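Local coordinates for nicotinate-nucleotide pyrophosphorylase (Pyrococcus furiosus, PDB 2I14), which probably catalyses the ATP-dependent joining of nicotinate to phosphoribosyl pyrophosphate, yielding nicotinate mononucleotide for NAD(+) biosynthesis, at residues A237-T242 with K270-G275. Sequence-based numbering, arbitrary orientation.
Sequences AVRLDT and KIFVSG. With ZN (zinc ion), chain H; PCP (1-alpha-pyrophosphoryl-2-alpha,3-alpha-dihydroxy-4-beta-cyclopentane-methanol-5-phosphate), chain I.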
loop_
_atom_site.group_PDB
_atom_site.type_symbol
_atom_site.label_atom_id
_atom_site.label_comp_id
_atom_site.label_asym_id
_atom_site.label_seq_id
_atom_site.Cartn_x
_atom_site.Cartn_y
_atom_site.Cartn_z
ATOM N N ALA A 237 -16.777 -26.663 30.110
ATOM C CA ALA A 237 -16.320 -25.496 29.376
ATOM C C ALA A 237 -17.476 -24.714 28.803
ATOM O O ALA A 237 -18.605 -25.185 28.761
ATOM C CB ALA A 237 -15.384 -25.921 28.253
ATOM N N VAL A 238 -17.178 -23.502 28.367
ATOM C CA VAL A 238 -18.177 -22.644 27.758
ATOM C C VAL A 238 -17.722 -22.391 26.324
ATOM O O VAL A 238 -16.533 -22.191 26.080
ATOM C CB VAL A 238 -18.301 -21.316 28.540
ATOM C CG1 VAL A 238 -18.580 -20.161 27.589
ATOM C CG2 VAL A 238 -19.426 -21.434 29.566
ATOM N N ARG A 239 -18.654 -22.414 25.373
ATOM C CA ARG A 239 -18.290 -22.181 23.971
ATOM C C ARG A 239 -18.679 -20.800 23.473
ATOM O O ARG A 239 -19.819 -20.371 23.641
ATOM C CB ARG A 239 -18.937 -23.226 23.055
ATOM C CG ARG A 239 -18.267 -23.347 21.692
ATOM C CD ARG A 239 -18.916 -24.409 20.809
ATOM N NE ARG A 239 -20.021 -23.870 20.012
ATOM C CZ ARG A 239 -20.750 -24.579 19.151
ATOM N NH1 ARG A 239 -20.511 -25.868 18.962
ATOM N NH2 ARG A 239 -21.712 -23.992 18.464
ATOM N N LEU A 240 -17.716 -20.106 22.872
ATOM C CA LEU A 240 -17.967 -18.786 22.305
ATOM C C LEU A 240 -17.837 -18.878 20.790
ATOM O O LEU A 240 -16.820 -19.351 20.264
ATOM C CB LEU A 240 -16.977 -17.752 22.838
ATOM C CG LEU A 240 -17.014 -17.456 24.336
ATOM C CD1 LEU A 240 -18.462 -17.252 24.789
ATOM C CD2 LEU A 240 -16.369 -18.612 25.095
ATOM N N ASP A 241 -18.888 -18.447 20.099
ATOM C CA ASP A 241 -18.923 -18.469 18.643
ATOM C C ASP A 241 -19.614 -17.200 18.169
ATOM O O ASP A 241 -20.469 -17.227 17.285
ATOM C CB ASP A 241 -19.684 -19.708 18.132
ATOM C CG ASP A 241 -21.147 -19.713 18.545
ATOM O OD1 ASP A 241 -21.973 -20.374 17.876
ATOM O OD2 ASP A 241 -21.470 -19.051 19.548
ATOM N N THR A 242 -19.242 -16.081 18.770
ATOM C CA THR A 242 -19.844 -14.806 18.409
ATOM C C THR A 242 -20.018 -14.625 16.899
ATOM O O THR A 242 -19.082 -14.829 16.121
ATOM C CB THR A 242 -19.000 -13.640 18.937
ATOM O OG1 THR A 242 -18.737 -13.851 20.325
ATOM C CG2 THR A 242 -19.735 -12.327 18.768
ATOM N N LYS A 270 -13.409 -23.739 31.367
ATOM C CA LYS A 270 -12.499 -23.322 30.319
ATOM C C LYS A 270 -13.231 -22.586 29.196
ATOM O O LYS A 270 -14.461 -22.599 29.113
ATOM C CB LYS A 270 -11.800 -24.543 29.747
ATOM C CG LYS A 270 -11.068 -25.394 30.770
ATOM C CD LYS A 270 -10.629 -26.712 30.137
ATOM C CE LYS A 270 -9.722 -27.500 31.042
ATOM N NZ LYS A 270 -8.479 -26.741 31.327
ATOM N N ILE A 271 -12.457 -21.942 28.332
ATOM C CA ILE A 271 -13.015 -21.206 27.211
ATOM C C ILE A 271 -12.770 -21.955 25.915
ATOM O O ILE A 271 -11.632 -22.086 25.465
ATOM C CB ILE A 271 -12.388 -19.812 27.084
ATOM C CG1 ILE A 271 -12.506 -19.063 28.417
ATOM C CG2 ILE A 271 -13.096 -19.030 25.985
ATOM C CD1 ILE A 271 -13.934 -18.764 28.838
ATOM N N PHE A 272 -13.850 -22.452 25.327
ATOM C CA PHE A 272 -13.786 -23.181 24.078
ATOM C C PHE A 272 -14.402 -22.284 23.004
ATOM O O PHE A 272 -15.524 -21.793 23.166
ATOM C CB PHE A 272 -14.571 -24.476 24.216
ATOM C CG PHE A 272 -14.465 -25.379 23.025
ATOM C CD1 PHE A 272 -15.111 -25.065 21.827
ATOM C CD2 PHE A 272 -13.712 -26.545 23.093
ATOM C CE1 PHE A 272 -15.007 -25.901 20.719
ATOM C CE2 PHE A 272 -13.600 -27.390 21.986
ATOM C CZ PHE A 272 -14.247 -27.070 20.800
ATOM N N VAL A 273 -13.659 -22.042 21.922
ATOM C CA VAL A 273 -14.161 -21.186 20.847
ATOM C C VAL A 273 -14.170 -21.857 19.481
ATOM O O VAL A 273 -13.396 -22.771 19.195
ATOM C CB VAL A 273 -13.351 -19.866 20.718
ATOM C CG1 VAL A 273 -13.273 -19.163 22.053
ATOM C CG2 VAL A 273 -11.968 -20.156 20.152
ATOM N N SER A 274 -15.075 -21.386 18.646
ATOM C CA SER A 274 -15.193 -21.905 17.314
ATOM C C SER A 274 -15.929 -20.827 16.527
ATOM O O SER A 274 -16.596 -19.971 17.109
ATOM C CB SER A 274 -15.998 -23.202 17.329
ATOM O OG SER A 274 -17.363 -22.933 17.606
ATOM N N GLY A 275 -15.792 -20.854 15.206
ATOM C CA GLY A 275 -16.478 -19.866 14.407
ATOM C C GLY A 275 -15.555 -19.094 13.499
ATOM O O GLY A 275 -14.812 -18.220 13.945
HETATM ZN ZN ZN H . -23.606 -18.319 18.843
HETATM C C1 PCP I . -20.269 -23.410 13.118
HETATM C C2 PCP I . -20.010 -24.796 12.486
HETATM C C3 PCP I . -18.876 -25.406 13.346
HETATM C C4 PCP I . -17.994 -24.202 13.747
HETATM C C5 PCP I . -19.005 -23.113 13.860
HETATM C CP PCP I . -16.833 -23.868 12.758
HETATM O O1 PCP I . -21.354 -23.478 14.188
HETATM O O2 PCP I . -21.181 -25.615 12.537
HETATM O O3 PCP I . -19.353 -26.039 14.547
HETATM O OP PCP I . -17.244 -23.527 11.387
HETATM P P PCP I . -16.507 -22.382 10.484
HETATM O O1P PCP I . -16.328 -22.954 9.132
HETATM O O2P PCP I . -15.202 -22.085 11.156
HETATM O O3P PCP I . -17.439 -21.218 10.466
HETATM P PA PCP I . -21.896 -22.234 15.021
HETATM O O1A PCP I . -22.326 -21.185 14.011
HETATM O O2A PCP I . -20.735 -21.761 15.871
HETATM O O3A PCP I . -23.075 -22.852 15.841
HETATM P PB PCP I . -24.170 -23.925 15.618
HETATM O O1B PCP I . -25.168 -23.945 16.726
HETATM O O2B PCP I . -23.615 -25.262 15.561
HETATM O O3B PCP I . -24.904 -23.689 14.340
#
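Arg239 and Phe272, paired in register on one face of the sheet, both set CG trans to the backbone N (chi1 -161° and -174°), and the two side chains run side by side; Arg239 CG meets the ring obliquely, 3.6 Å from Phe272 CD1. A bend at chi3 (89°) then swings the guanidinium past Ser274, whose OG sits over one of its faces, 3.7 Å from Arg239 NE. On the opposite face of the sheet, Leu240 CD2 packs on Ile271 CG2, and Leu240 CB touches Val273 CG1 at 4.0 Å. Four backbone bonds fix the pairing as parallel: Val238 N to Lys270 O, Phe272 N to Val238 O, Leu240 N to Phe272 O and, at 3.1 Å, Ser274 N to Leu240 O. The strands are neighbours in the parallel barrel sheet of the quinolinate phosphoribosyltransferase C-terminal domain, joined by helix 250-263 in a beta-alpha-beta unit, with Ile271 packed against that helix. The C-terminal ends of the strands carry the ligands. Asp241 OD2 binds the zinc ion at 2.4 Å, a site shared with His184, while its OD1 lies 2.7 Å from PCP O2A. Arg239 NH2 comes within 3.2 Å of PCP O3A, the oxygen that bridges the two phosphorus atoms of the pyrophosphate, placing its positive charge beside that group; its salt bridge to Asp241 OD1 is long, and Tyr27 of the second subunit packs on the same arginine.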